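Local coordinates for VIN1 (Oscarella pearsei, PDB 6BFI), which probably binds actin filaments and may take part in cell-cell adhesion, as a sponge member of the vinculin/alpha-catenin family, at residues A421-S426 and L438-A442; S496-K501 and V609-E614; E548-N554 and M748-K753; L736-R741 and L760-P764; I743-D749 and A817-R822. One frame throughout, in Å; residues are numbered along the deposited sequence.

Overall arrangement
The five contacts illustrate how a mainly helical chain without regular strands is held together by helix faces and by the turns between them. Contact 1, joining helices 399-427 and 432-449, closes before the others open. Contact 2 pairs helices 496-519 and 589-615, and touches contact 3 where Ser496 meets Glu548. The segments of contact 3 interleave with those of contacts 2, 4 and 5. Contacts 3 and 5, centres about 9 Å apart, share Met748 and Asp749; contact 4, about 15 Å from contact 5 between centres, also uses helix 718-745. Contacts 2 and 4 are the farthest apart, at about 34 Å. Contacts 1 and 2 thus join helix faces, whereas contacts 3 and 5 tie links between helices together.

Contact 1: residues A421-S426 and L438-A442; sequences AELVAS and LRKEA
Glu422 and Arg439 face each other across a helical hairpin, two antiparallel arms (169° between local axes) on a short link; their side chains cross obliquely but carboxylate and guanidinium planes lie just 25° apart. The carboxylate sits at the guanidinium edge; Arg439 NE points almost straight at Glu422 OE2, yet at 3.5 Å this salt bridge contains only a weak hydrogen bond. Glu422 reaches it because CG is swung opposite the backbone N (chi1 173°) and the chain then bends at chi2. Beside it Arg439 NH2 makes a second weak bond, at 3.4 Å, to Ser426 OG, while Ala425 CB lies over one guanidinium face. Exchanging Glu422 for an alanine would probably leave Arg439 with just the weak bond to Ser426 among these polar contacts, its guanidinium freer to turn. Deeper in, Leu438 spreads its two methyls over the opposite helix: CD1 meets Val424 CG1 at 3.8 Å and CD2 meets Ala421 CB at 4.1 Å. Ala421 CB also faces Ala442 CB, 4.2 Å away; such small side chains fit the 9.3 Å axis spacing. Helix 466-493 packs here, with Met486 on Ala421 and Val490 on Leu438, while Val372 of helix 344-375 touches Val424.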
# COMPACT_ATOMS: atom_id res chain seq x y z
N ALA A 421 14.10 -8.17 2.50
CA ALA A 421 12.85 -7.44 2.41
C ALA A 421 12.30 -7.43 0.99
O ALA A 421 11.10 -7.58 0.77
CB ALA A 421 13.03 -6.01 2.92
N GLU A 422 13.19 -7.28 -0.00
CA GLU A 422 12.75 -7.31 -1.39
C GLU A 422 12.20 -8.68 -1.78
O GLU A 422 11.19 -8.77 -2.49
CB GLU A 422 13.90 -6.91 -2.32
CG GLU A 422 13.58 -7.07 -3.80
CD GLU A 422 12.41 -6.20 -4.24
OE1 GLU A 422 12.34 -5.03 -3.81
OE2 GLU A 422 11.56 -6.70 -5.02
N LEU A 423 12.85 -9.75 -1.31
CA LEU A 423 12.36 -11.10 -1.61
C LEU A 423 10.98 -11.32 -1.01
O LEU A 423 10.08 -11.84 -1.67
CB LEU A 423 13.34 -12.15 -1.08
CG LEU A 423 12.89 -13.60 -1.22
CD1 LEU A 423 12.74 -13.98 -2.69
CD2 LEU A 423 13.85 -14.55 -0.52
N VAL A 424 10.80 -10.93 0.25
CA VAL A 424 9.49 -11.06 0.90
C VAL A 424 8.44 -10.26 0.14
O VAL A 424 7.32 -10.72 -0.08
CB VAL A 424 9.58 -10.64 2.38
CG1 VAL A 424 8.20 -10.37 2.94
CG2 VAL A 424 10.29 -11.72 3.18
N ALA A 425 8.80 -9.04 -0.28
CA ALA A 425 7.86 -8.21 -1.02
C ALA A 425 7.51 -8.82 -2.37
O ALA A 425 6.41 -8.59 -2.89
CB ALA A 425 8.43 -6.80 -1.20
N SER A 426 8.42 -9.60 -2.96
CA SER A 426 8.19 -10.16 -4.28
C SER A 426 7.54 -11.55 -4.25
O SER A 426 6.96 -11.95 -5.26
CB SER A 426 9.50 -10.25 -5.06
OG SER A 426 9.93 -8.97 -5.48
N LEU A 438 6.72 -2.04 2.05
CA LEU A 438 7.95 -2.76 2.37
C LEU A 438 9.10 -2.27 1.50
O LEU A 438 10.20 -1.99 2.01
CB LEU A 438 7.74 -4.26 2.17
CG LEU A 438 7.90 -5.13 3.42
CD1 LEU A 438 7.76 -6.61 3.06
CD2 LEU A 438 9.24 -4.87 4.08
N ARG A 439 8.87 -2.16 0.19
CA ARG A 439 9.93 -1.69 -0.70
C ARG A 439 10.37 -0.27 -0.33
O ARG A 439 11.57 0.05 -0.40
CB ARG A 439 9.46 -1.75 -2.15
CG ARG A 439 9.15 -3.15 -2.65
CD ARG A 439 8.99 -3.18 -4.16
NE ARG A 439 8.89 -4.54 -4.68
CZ ARG A 439 7.75 -5.11 -5.05
NH1 ARG A 439 6.61 -4.45 -4.97
NH2 ARG A 439 7.76 -6.36 -5.51
N LYS A 440 9.42 0.58 0.07
CA LYS A 440 9.77 1.93 0.49
C LYS A 440 10.67 1.91 1.72
O LYS A 440 11.69 2.60 1.78
CB LYS A 440 8.50 2.74 0.76
CG LYS A 440 8.74 4.24 0.90
CD LYS A 440 7.43 5.01 0.95
CE LYS A 440 6.76 4.90 2.31
NZ LYS A 440 7.50 5.65 3.36
N GLU A 441 10.30 1.09 2.72
CA GLU A 441 11.12 1.01 3.93
C GLU A 441 12.50 0.43 3.63
O GLU A 441 13.49 0.81 4.28
CB GLU A 441 10.40 0.17 4.98
CG GLU A 441 9.04 0.73 5.37
CD GLU A 441 8.38 -0.05 6.49
OE1 GLU A 441 7.50 0.52 7.16
OE2 GLU A 441 8.75 -1.22 6.70
N ALA A 442 12.60 -0.47 2.65
CA ALA A 442 13.90 -0.99 2.26
C ALA A 442 14.76 0.09 1.61
O ALA A 442 15.94 0.24 1.94
CB ALA A 442 13.73 -2.19 1.32

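Contact 2: residues S496-K501 and V609-E614; sequences SLEFMK and VRSVIE
Met500 and Ile613 provide the apolar centre of this antiparallel helix pair, whose local axes run 155° apart and approach to 9.4 Å. The two side chains cross at about a right angle, and Ile613 CD1 fits into the bend of Met500, against both CG and CE, with 3.6 Å to Met500 CE. Met500 achieves this by bending at chi2 (-50°), which carries CE round to touch Val609 CG1 as well, at 4.1 Å. One turn away, the other branch of Ile613 takes over, with CG2 set 3.9 Å from Leu497 CB.

A second group of contacts uses the aliphatic parts of charged residues. Arg610 CG rests 3.8 Å from Met500 CB, and Glu614 CG lies 3.9 Å from Leu497 CD1, so both long chains shield the apolar seam at its margin.

Charges form the third group, and they are loosely matched. No hydrogen bond joins the segments; Lys501 NZ stays 4.4 Å from Glu614 OE2, near enough for attraction but beyond a salt bridge. The guanidinium of Arg610 instead finds its main partner in Glu504, further along helix 496-519, which gives the two helices an ionic tie beyond the apolar seam.

Such antiparallel packing, between helices more than 100 residues apart in sequence, belongs to the all-helical architecture of the vinculin family. Helix 524-550 closes one flank, with Val541 and Val544 against Met500, and helix 555-569 offers Leu561 and Ala564 to Val609.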
# COMPACT_ATOMS: atom_id res chain seq x y z
N SER A 496 3.95 -16.94 10.12
CA SER A 496 4.57 -16.98 11.44
C SER A 496 4.78 -18.42 11.92
O SER A 496 5.78 -18.70 12.59
CB SER A 496 3.73 -16.20 12.44
OG SER A 496 3.70 -14.83 12.10
N LEU A 497 3.86 -19.32 11.60
CA LEU A 497 4.02 -20.72 12.00
C LEU A 497 5.28 -21.32 11.41
O LEU A 497 6.00 -22.07 12.08
CB LEU A 497 2.79 -21.53 11.59
CG LEU A 497 2.85 -23.04 11.80
CD1 LEU A 497 3.20 -23.38 13.24
CD2 LEU A 497 1.52 -23.68 11.41
N GLU A 498 5.58 -20.99 10.14
CA GLU A 498 6.82 -21.47 9.54
C GLU A 498 8.03 -20.88 10.24
O GLU A 498 9.04 -21.57 10.43
CB GLU A 498 6.84 -21.14 8.05
CG GLU A 498 5.87 -21.95 7.21
CD GLU A 498 6.18 -23.44 7.21
OE1 GLU A 498 7.30 -23.83 7.60
OE2 GLU A 498 5.29 -24.23 6.82
N PHE A 499 7.96 -19.60 10.63
CA PHE A 499 9.05 -19.00 11.39
C PHE A 499 9.26 -19.73 12.71
O PHE A 499 10.40 -19.96 13.12
CB PHE A 499 8.78 -17.51 11.64
CG PHE A 499 9.94 -16.78 12.27
CD1 PHE A 499 10.11 -16.76 13.64
CD2 PHE A 499 10.85 -16.09 11.48
CE1 PHE A 499 11.18 -16.09 14.22
CE2 PHE A 499 11.92 -15.41 12.05
CZ PHE A 499 12.08 -15.41 13.42
N MET A 500 8.17 -20.11 13.38
CA MET A 500 8.29 -20.81 14.65
C MET A 500 8.84 -22.22 14.47
O MET A 500 9.58 -22.71 15.33
CB MET A 500 6.94 -20.85 15.37
CG MET A 500 6.39 -19.48 15.72
SD MET A 500 7.60 -18.45 16.58
CE MET A 500 6.68 -16.93 16.78
N LYS A 501 8.50 -22.89 13.36
CA LYS A 501 9.05 -24.22 13.10
C LYS A 501 10.54 -24.13 12.80
O LYS A 501 11.36 -24.83 13.42
CB LYS A 501 8.30 -24.89 11.95
CG LYS A 501 6.93 -25.44 12.31
CD LYS A 501 6.25 -26.07 11.10
CE LYS A 501 4.95 -26.75 11.49
NZ LYS A 501 4.22 -27.27 10.30
N VAL A 609 5.43 -21.56 22.39
CA VAL A 609 4.94 -20.52 21.48
C VAL A 609 4.52 -21.14 20.15
O VAL A 609 3.45 -20.84 19.60
CB VAL A 609 6.02 -19.44 21.28
CG1 VAL A 609 5.49 -18.31 20.40
CG2 VAL A 609 6.48 -18.90 22.63
N ARG A 610 5.36 -22.03 19.61
CA ARG A 610 5.02 -22.75 18.39
C ARG A 610 3.73 -23.53 18.54
O ARG A 610 2.97 -23.68 17.58
CB ARG A 610 6.17 -23.68 17.99
CG ARG A 610 6.04 -24.29 16.61
CD ARG A 610 5.44 -25.70 16.64
NE ARG A 610 6.25 -26.63 17.43
CZ ARG A 610 5.86 -27.16 18.58
NH1 ARG A 610 4.67 -26.87 19.08
NH2 ARG A 610 6.66 -28.00 19.23
N SER A 611 3.45 -24.04 19.74
CA SER A 611 2.23 -24.81 19.96
C SER A 611 1.00 -23.90 19.97
O SER A 611 -0.06 -24.27 19.46
CB SER A 611 2.31 -25.59 21.26
OG SER A 611 1.04 -26.13 21.60
N VAL A 612 1.13 -22.70 20.55
CA VAL A 612 -0.00 -21.77 20.55
C VAL A 612 -0.32 -21.34 19.12
O VAL A 612 -1.48 -21.40 18.68
CB VAL A 612 0.29 -20.56 21.46
CG1 VAL A 612 -0.82 -19.53 21.34
CG2 VAL A 612 0.45 -21.02 22.90
N ILE A 613 0.70 -20.91 18.38
CA ILE A 613 0.47 -20.49 17.00
C ILE A 613 -0.05 -21.66 16.17
O ILE A 613 -0.93 -21.50 15.32
CB ILE A 613 1.76 -19.89 16.40
CG1 ILE A 613 2.06 -18.54 17.07
CG2 ILE A 613 1.64 -19.75 14.89
CD1 ILE A 613 3.19 -17.78 16.42
N GLU A 614 0.47 -22.86 16.43
CA GLU A 614 0.05 -24.04 15.68
C GLU A 614 -1.41 -24.37 15.93
O GLU A 614 -2.16 -24.70 15.00
CB GLU A 614 0.94 -25.23 16.04
CG GLU A 614 1.13 -26.25 14.93
CD GLU A 614 2.12 -27.34 15.31
OE1 GLU A 614 2.11 -27.78 16.48
OE2 GLU A 614 2.92 -27.74 14.44

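Contact 3: residues E548-N554 and M748-K753; sequences EADNSEN and MDKRAK
Asn551 and Asp749 make a short but bent side-chain bond, Asn551 ND2 to Asp749 OD1 at 2.6 Å, the donor coming from the syn side, tilted out of the carboxylate plane, with amide and carboxylate 81° apart. The backbones run alongside: Lys750 N donates to Asn551 O at 2.9 Å and Glu553 N to Met748 O at 3.3 Å, bracketing the Ser552-Asp749 pair as a single non-hydrogen-bonded antiparallel bridge. Lys750 then stretches, fully extended beyond CG, across the Asn551 carbonyl so that NZ meets Asp550 O at 3.0 Å, nearly along the C=O axis. A leucine in place of Lys750 would probably leave the Asp550 carbonyl without its ammonium donor.

Further out, Arg751 lays its CD against the Asn551 amide, and its NH1 forms a salt bridge with Glu548 OE2 at 3.3 Å. Met748 CE curls over Asn554 CA, 3.7 Å away. The first shell is itself positioned by local turns: Asp749 N-caps helix 750-760 with a weak bond from Arg751 N, and Ser552 OG accepts from Asn554 N in an ST turn.

The bridge thus joins the link between helices 524-550 and 555-569 to the start of helix 750-760, with Phe557 of helix 555-569 packing on Glu548 and Ser552.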
# COMPACT_ATOMS: atom_id res chain seq x y z
N GLU A 548 2.48 -11.29 15.85
CA GLU A 548 1.32 -12.15 15.59
C GLU A 548 0.20 -11.89 16.59
O GLU A 548 -0.98 -11.93 16.22
CB GLU A 548 1.73 -13.62 15.63
CG GLU A 548 1.50 -14.34 14.32
CD GLU A 548 0.05 -14.32 13.89
OE1 GLU A 548 -0.75 -15.09 14.46
OE2 GLU A 548 -0.30 -13.54 12.98
N ALA A 549 0.54 -11.62 17.85
CA ALA A 549 -0.48 -11.32 18.84
C ALA A 549 -1.16 -9.98 18.55
O ALA A 549 -2.38 -9.85 18.67
CB ALA A 549 0.13 -11.32 20.24
N ASP A 550 -0.37 -8.97 18.17
CA ASP A 550 -0.95 -7.66 17.85
C ASP A 550 -1.93 -7.74 16.68
O ASP A 550 -2.93 -7.02 16.67
CB ASP A 550 0.16 -6.67 17.52
CG ASP A 550 0.97 -6.28 18.74
OD1 ASP A 550 0.81 -6.93 19.80
OD2 ASP A 550 1.77 -5.32 18.63
N ASN A 551 -1.66 -8.61 15.71
CA ASN A 551 -2.47 -8.69 14.50
C ASN A 551 -3.81 -9.38 14.72
O ASN A 551 -4.63 -9.39 13.80
CB ASN A 551 -1.67 -9.41 13.40
CG ASN A 551 -2.35 -9.35 12.05
OD1 ASN A 551 -2.44 -8.28 11.44
ND2 ASN A 551 -2.83 -10.49 11.57
N SER A 552 -4.05 -9.94 15.90
CA SER A 552 -5.28 -10.67 16.17
C SER A 552 -6.15 -9.91 17.16
O SER A 552 -5.64 -9.34 18.14
CB SER A 552 -4.98 -12.07 16.72
OG SER A 552 -6.18 -12.75 17.04
N GLU A 553 -7.46 -9.90 16.91
CA GLU A 553 -8.43 -9.35 17.84
C GLU A 553 -9.10 -10.43 18.68
O GLU A 553 -10.11 -10.16 19.33
CB GLU A 553 -9.49 -8.54 17.09
CG GLU A 553 -8.92 -7.39 16.27
CD GLU A 553 -9.80 -6.15 16.31
OE1 GLU A 553 -10.97 -6.26 16.73
OE2 GLU A 553 -9.32 -5.07 15.91
N ASN A 554 -8.55 -11.65 18.67
CA ASN A 554 -9.06 -12.77 19.46
C ASN A 554 -8.43 -12.73 20.84
O ASN A 554 -7.25 -13.10 20.99
CB ASN A 554 -8.76 -14.09 18.74
CG ASN A 554 -9.39 -15.28 19.44
OD1 ASN A 554 -10.22 -15.14 20.33
ND2 ASN A 554 -8.98 -16.48 19.02
N MET A 748 -11.12 -10.83 12.50
CA MET A 748 -10.15 -10.84 13.58
C MET A 748 -8.71 -10.87 13.09
O MET A 748 -7.79 -11.13 13.88
CB MET A 748 -10.41 -12.03 14.51
CG MET A 748 -11.88 -12.39 14.64
SD MET A 748 -12.20 -13.53 16.00
CE MET A 748 -12.07 -12.43 17.40
N ASP A 749 -8.49 -10.62 11.80
CA ASP A 749 -7.16 -10.59 11.20
C ASP A 749 -6.91 -9.16 10.74
O ASP A 749 -7.41 -8.74 9.70
CB ASP A 749 -7.06 -11.58 10.05
CG ASP A 749 -5.63 -11.86 9.63
OD1 ASP A 749 -4.74 -11.04 9.95
OD2 ASP A 749 -5.40 -12.90 8.98
N LYS A 750 -6.12 -8.41 11.53
CA LYS A 750 -5.94 -6.99 11.26
C LYS A 750 -5.25 -6.75 9.92
O LYS A 750 -5.41 -5.68 9.32
CB LYS A 750 -5.17 -6.33 12.40
CG LYS A 750 -5.93 -6.27 13.71
CD LYS A 750 -5.11 -5.59 14.80
CE LYS A 750 -5.85 -5.56 16.12
NZ LYS A 750 -5.04 -4.97 17.22
N ARG A 751 -4.46 -7.72 9.45
CA ARG A 751 -3.83 -7.59 8.14
C ARG A 751 -4.88 -7.57 7.03
O ARG A 751 -4.92 -6.63 6.22
CB ARG A 751 -2.84 -8.74 7.93
CG ARG A 751 -1.40 -8.36 8.25
CD ARG A 751 -0.69 -9.44 9.06
NE ARG A 751 -0.66 -10.73 8.37
CZ ARG A 751 -0.20 -11.86 8.91
NH1 ARG A 751 0.27 -11.85 10.15
NH2 ARG A 751 -0.20 -12.99 8.22
N ALA A 752 -5.76 -8.58 7.00
CA ALA A 752 -6.81 -8.61 5.99
C ALA A 752 -7.85 -7.52 6.24
O ALA A 752 -8.39 -6.95 5.29
CB ALA A 752 -7.47 -9.99 5.97
N LYS A 753 -8.13 -7.23 7.51
CA LYS A 753 -9.02 -6.13 7.87
C LYS A 753 -8.55 -4.83 7.24
O LYS A 753 -9.30 -4.15 6.53
CB LYS A 753 -9.08 -6.01 9.39
CG LYS A 753 -10.28 -5.27 9.96
CD LYS A 753 -10.09 -5.07 11.46
CE LYS A 753 -11.39 -4.70 12.16
NZ LYS A 753 -12.31 -5.86 12.29

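Contact 4: residues L736-R741 and L760-P764; sequences LLKLAR and LDRIP
Leu760 turns its CG opposite its own carbonyl carbon (chi1 -73°), a setting that drives both methyls into helix 718-745. There CD1 lies 3.6 Å from Ala740 CB and 3.4 Å from Arg741 N, pressed against the helix backbone, while CD2 is 3.8 Å from Ala740 CB. The small side chain of Ala740 is consistent with so close an approach by a leucine. Leu737 answers from the facing helix with a different first torsion: its CG stands opposite the backbone N (chi1 -160°), and CD1 is thereby thrown forward over the turn. That single methyl touches three residues of the turn and the helix that follows it, with Leu760 O at 3.3 Å, Ile763 CB at 4.0 Å and Pro764 CD at 3.6 Å.

The surface that receives it is a type I beta turn, from Leu760 to Ile763, that links the short helix 750-760 to helix 763-778. Its closing bond, Ile763 N to Leu760 O, is weak at 3.4 Å; Leu737 CD1 sits against the same carbonyl oxygen. Here the corner between two consecutive helices packs on the side of a long one, within the all-helical bundle architecture of the vinculin family.

No hydrogen bond crosses between the segments. Leu736 CD2 adds a looser touch on Ile763 CD1, at 4.5 Å. Helix 786-817 adds Val807 against Leu736, Val810 against Leu760 and Thr806 against Ile763.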
# COMPACT_ATOMS: atom_id res chain seq x y z
N LEU A 736 -22.56 -1.58 -1.10
CA LEU A 736 -21.37 -2.42 -1.08
C LEU A 736 -20.41 -2.00 0.03
O LEU A 736 -19.83 -2.84 0.71
CB LEU A 736 -20.66 -2.38 -2.43
CG LEU A 736 -19.32 -3.11 -2.50
CD1 LEU A 736 -19.53 -4.62 -2.42
CD2 LEU A 736 -18.55 -2.74 -3.75
N LEU A 737 -20.25 -0.68 0.22
CA LEU A 737 -19.38 -0.21 1.30
C LEU A 737 -19.94 -0.58 2.66
O LEU A 737 -19.19 -0.94 3.57
CB LEU A 737 -19.17 1.30 1.18
CG LEU A 737 -17.95 1.89 1.90
CD1 LEU A 737 -17.51 3.16 1.20
CD2 LEU A 737 -18.25 2.19 3.37
N LYS A 738 -21.27 -0.51 2.82
CA LYS A 738 -21.87 -0.90 4.09
C LYS A 738 -21.63 -2.38 4.38
O LYS A 738 -21.14 -2.73 5.47
CB LYS A 738 -23.37 -0.59 4.08
CG LYS A 738 -23.71 0.86 4.37
CD LYS A 738 -25.21 1.08 4.48
CE LYS A 738 -25.54 2.50 4.90
NZ LYS A 738 -27.01 2.73 4.99
N LEU A 739 -21.96 -3.25 3.43
CA LEU A 739 -21.82 -4.69 3.67
C LEU A 739 -20.36 -5.08 3.87
O LEU A 739 -20.02 -5.78 4.84
CB LEU A 739 -22.43 -5.47 2.50
CG LEU A 739 -22.32 -6.99 2.61
CD1 LEU A 739 -22.95 -7.48 3.90
CD2 LEU A 739 -22.97 -7.66 1.41
N ALA A 740 -19.48 -4.65 2.97
CA ALA A 740 -18.07 -4.98 3.10
C ALA A 740 -17.48 -4.41 4.38
O ALA A 740 -16.55 -4.99 4.95
CB ALA A 740 -17.29 -4.49 1.88
N ARG A 741 -18.00 -3.27 4.85
CA ARG A 741 -17.59 -2.76 6.15
C ARG A 741 -18.06 -3.67 7.28
O ARG A 741 -17.34 -3.87 8.27
CB ARG A 741 -18.10 -1.33 6.34
CG ARG A 741 -17.75 -0.72 7.69
CD ARG A 741 -17.77 0.79 7.63
NE ARG A 741 -17.45 1.39 8.93
CZ ARG A 741 -17.13 2.67 9.10
NH1 ARG A 741 -17.08 3.48 8.06
NH2 ARG A 741 -16.87 3.12 10.32
N LEU A 760 -11.99 0.06 0.77
CA LEU A 760 -13.30 0.68 1.00
C LEU A 760 -13.22 2.19 1.20
O LEU A 760 -14.22 2.88 0.95
CB LEU A 760 -13.97 0.05 2.22
CG LEU A 760 -14.54 -1.37 2.10
CD1 LEU A 760 -15.56 -1.60 3.21
CD2 LEU A 760 -15.17 -1.60 0.73
N ASP A 761 -12.08 2.72 1.64
CA ASP A 761 -12.03 4.12 2.03
C ASP A 761 -12.07 5.08 0.84
O ASP A 761 -12.42 6.25 1.03
CB ASP A 761 -10.78 4.39 2.87
CG ASP A 761 -10.94 3.94 4.31
OD1 ASP A 761 -12.09 3.95 4.81
OD2 ASP A 761 -9.93 3.58 4.94
N ARG A 762 -11.73 4.63 -0.36
CA ARG A 762 -11.73 5.52 -1.52
C ARG A 762 -12.96 5.35 -2.40
O ARG A 762 -13.11 6.10 -3.37
CB ARG A 762 -10.46 5.31 -2.35
CG ARG A 762 -10.24 3.91 -2.90
CD ARG A 762 -8.90 3.83 -3.63
NE ARG A 762 -8.75 2.60 -4.41
CZ ARG A 762 -8.05 1.55 -4.01
NH1 ARG A 762 -7.42 1.56 -2.84
NH2 ARG A 762 -7.96 0.48 -4.79
N ILE A 763 -13.86 4.42 -2.08
CA ILE A 763 -15.06 4.22 -2.90
C ILE A 763 -15.98 5.44 -2.92
O ILE A 763 -16.42 5.83 -4.01
CB ILE A 763 -15.80 2.94 -2.46
CG1 ILE A 763 -14.95 1.71 -2.75
CG2 ILE A 763 -17.15 2.83 -3.15
CD1 ILE A 763 -15.64 0.40 -2.46
N PRO A 764 -16.30 6.08 -1.79
CA PRO A 764 -17.28 7.19 -1.85
C PRO A 764 -16.87 8.33 -2.77
O PRO A 764 -17.70 8.82 -3.54
CB PRO A 764 -17.39 7.65 -0.39
CG PRO A 764 -16.14 7.16 0.26
CD PRO A 764 -15.85 5.86 -0.40

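Contact 5: residues I743-D749 and A817-R822; sequences IANACMD and ACIRLR
Met748 N donates a hydrogen bond to Arg820 O across 3.0 Å, nearly straight and almost in line with the carbonyl bond. A longer partner, Arg822 N to Ala746 O at 3.2 Å, runs the other way, and the two frame the Cys747-Leu821 pair as a single non-hydrogen-bonded antiparallel bridge in a mainly helical chain. The oxygen of Ala746 is further crowded by Leu821, whose CA offers a CH...O contact at 3.6 Å and whose CD2 approaches to 3.5 Å.

Side chains pack around the bridge. Met748 crosses Arg822 at about a right angle, bringing SD to 3.6 Å from Arg822 CG, although Arg822 is poorly ordered. Ile743 CG2, set opposite the backbone N, wedges between Ala817 CB and Cys818 SG, at 3.9 Å from each. Cys747 likewise places its sulfur opposite its own N (chi1 179°), which puts SG beside the carbonyl carbon, where it accepts a bond of 3.4 Å from Asp749 N two residues on and lies beside Ala817.

The bridge joins the end of helix 718-745 to the segment following helix 786-817. Arg820 NH2 hydrogen-bonds to Asn616 O, while Asp749 is engaged by Asn551, so both residues extend the contact to other loops. Because the bonds across it join backbone atoms, its hold probably depends more on main-chain geometry than on side-chain identity, sulfur and aliphatic groups filling in around it.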
# COMPACT_ATOMS: atom_id res chain seq x y z
N ILE A 743 -18.28 -6.82 6.96
CA ILE A 743 -17.36 -7.95 6.90
C ILE A 743 -16.03 -7.59 7.55
O ILE A 743 -15.46 -8.40 8.31
CB ILE A 743 -17.18 -8.40 5.44
CG1 ILE A 743 -18.46 -9.06 4.93
CG2 ILE A 743 -15.98 -9.33 5.30
CD1 ILE A 743 -18.70 -8.86 3.46
N ALA A 744 -15.52 -6.39 7.29
CA ALA A 744 -14.26 -5.98 7.89
C ALA A 744 -14.37 -5.85 9.40
O ALA A 744 -13.39 -6.11 10.12
CB ALA A 744 -13.79 -4.66 7.28
N ASN A 745 -15.54 -5.46 9.91
CA ASN A 745 -15.68 -5.25 11.35
C ASN A 745 -15.59 -6.56 12.12
O ASN A 745 -14.96 -6.62 13.18
CB ASN A 745 -17.01 -4.54 11.64
CG ASN A 745 -17.09 -4.03 13.06
OD1 ASN A 745 -17.55 -4.73 13.96
ND2 ASN A 745 -16.65 -2.79 13.27
N ALA A 746 -16.22 -7.62 11.60
CA ALA A 746 -16.23 -8.91 12.27
C ALA A 746 -14.99 -9.75 11.97
O ALA A 746 -14.95 -10.93 12.34
CB ALA A 746 -17.49 -9.69 11.89
N CYS A 747 -13.99 -9.18 11.31
CA CYS A 747 -12.76 -9.89 10.99
C CYS A 747 -11.75 -9.72 12.12
O CYS A 747 -11.57 -8.62 12.64
CB CYS A 747 -12.17 -9.37 9.68
SG CYS A 747 -10.62 -10.15 9.19
N MET A 748 -11.12 -10.83 12.50
CA MET A 748 -10.15 -10.84 13.58
C MET A 748 -8.71 -10.87 13.09
O MET A 748 -7.79 -11.13 13.88
CB MET A 748 -10.41 -12.03 14.51
CG MET A 748 -11.88 -12.39 14.64
SD MET A 748 -12.20 -13.53 16.00
CE MET A 748 -12.07 -12.43 17.40
N ASP A 749 -8.49 -10.62 11.80
CA ASP A 749 -7.16 -10.59 11.20
C ASP A 749 -6.91 -9.16 10.74
O ASP A 749 -7.41 -8.74 9.70
CB ASP A 749 -7.06 -11.58 10.05
CG ASP A 749 -5.63 -11.86 9.63
OD1 ASP A 749 -4.74 -11.04 9.95
OD2 ASP A 749 -5.40 -12.90 8.98
N ALA A 817 -11.02 -11.67 4.01
CA ALA A 817 -11.44 -11.27 5.34
C ALA A 817 -12.40 -12.27 5.96
O ALA A 817 -12.51 -12.33 7.19
CB ALA A 817 -12.09 -9.89 5.30
N CYS A 818 -13.10 -13.07 5.15
CA CYS A 818 -14.03 -14.07 5.66
C CYS A 818 -13.35 -15.35 6.12
O CYS A 818 -14.03 -16.37 6.30
CB CYS A 818 -15.08 -14.40 4.59
SG CYS A 818 -16.25 -13.06 4.25
N ILE A 819 -12.03 -15.34 6.32
CA ILE A 819 -11.32 -16.54 6.74
C ILE A 819 -11.30 -16.69 8.26
O ILE A 819 -11.48 -17.79 8.78
CB ILE A 819 -9.89 -16.53 6.16
CG1 ILE A 819 -9.95 -16.52 4.63
CG2 ILE A 819 -9.10 -17.73 6.65
CD1 ILE A 819 -8.61 -16.27 3.97
N ARG A 820 -11.08 -15.60 8.99
CA ARG A 820 -11.04 -15.60 10.45
C ARG A 820 -12.12 -14.66 10.96
O ARG A 820 -11.84 -13.54 11.40
CB ARG A 820 -9.65 -15.21 10.97
CG ARG A 820 -8.58 -16.27 10.76
CD ARG A 820 -7.30 -15.89 11.48
NE ARG A 820 -6.27 -16.91 11.33
CZ ARG A 820 -6.14 -17.96 12.14
NH1 ARG A 820 -6.98 -18.13 13.16
NH2 ARG A 820 -5.17 -18.84 11.94
N LEU A 821 -13.37 -15.12 10.91
CA LEU A 821 -14.51 -14.36 11.41
C LEU A 821 -14.84 -14.80 12.83
O LEU A 821 -14.55 -15.92 13.24
CB LEU A 821 -15.73 -14.54 10.51
CG LEU A 821 -15.67 -13.93 9.11
CD1 LEU A 821 -16.95 -14.24 8.35
CD2 LEU A 821 -15.43 -12.44 9.19
N ARG A 822 -15.46 -13.89 13.57
CA ARG A 822 -15.95 -14.22 14.90
C ARG A 822 -17.06 -15.27 14.79
O ARG A 822 -17.88 -15.22 13.87
CB ARG A 822 -16.47 -12.98 15.61
CG ARG A 822 -15.41 -11.91 15.82
CD ARG A 822 -15.96 -10.51 15.60
NE ARG A 822 -16.98 -10.16 16.59
CZ ARG A 822 -17.62 -8.99 16.61
NH1 ARG A 822 -17.35 -8.06 15.70
NH2 ARG A 822 -18.53 -8.75 17.54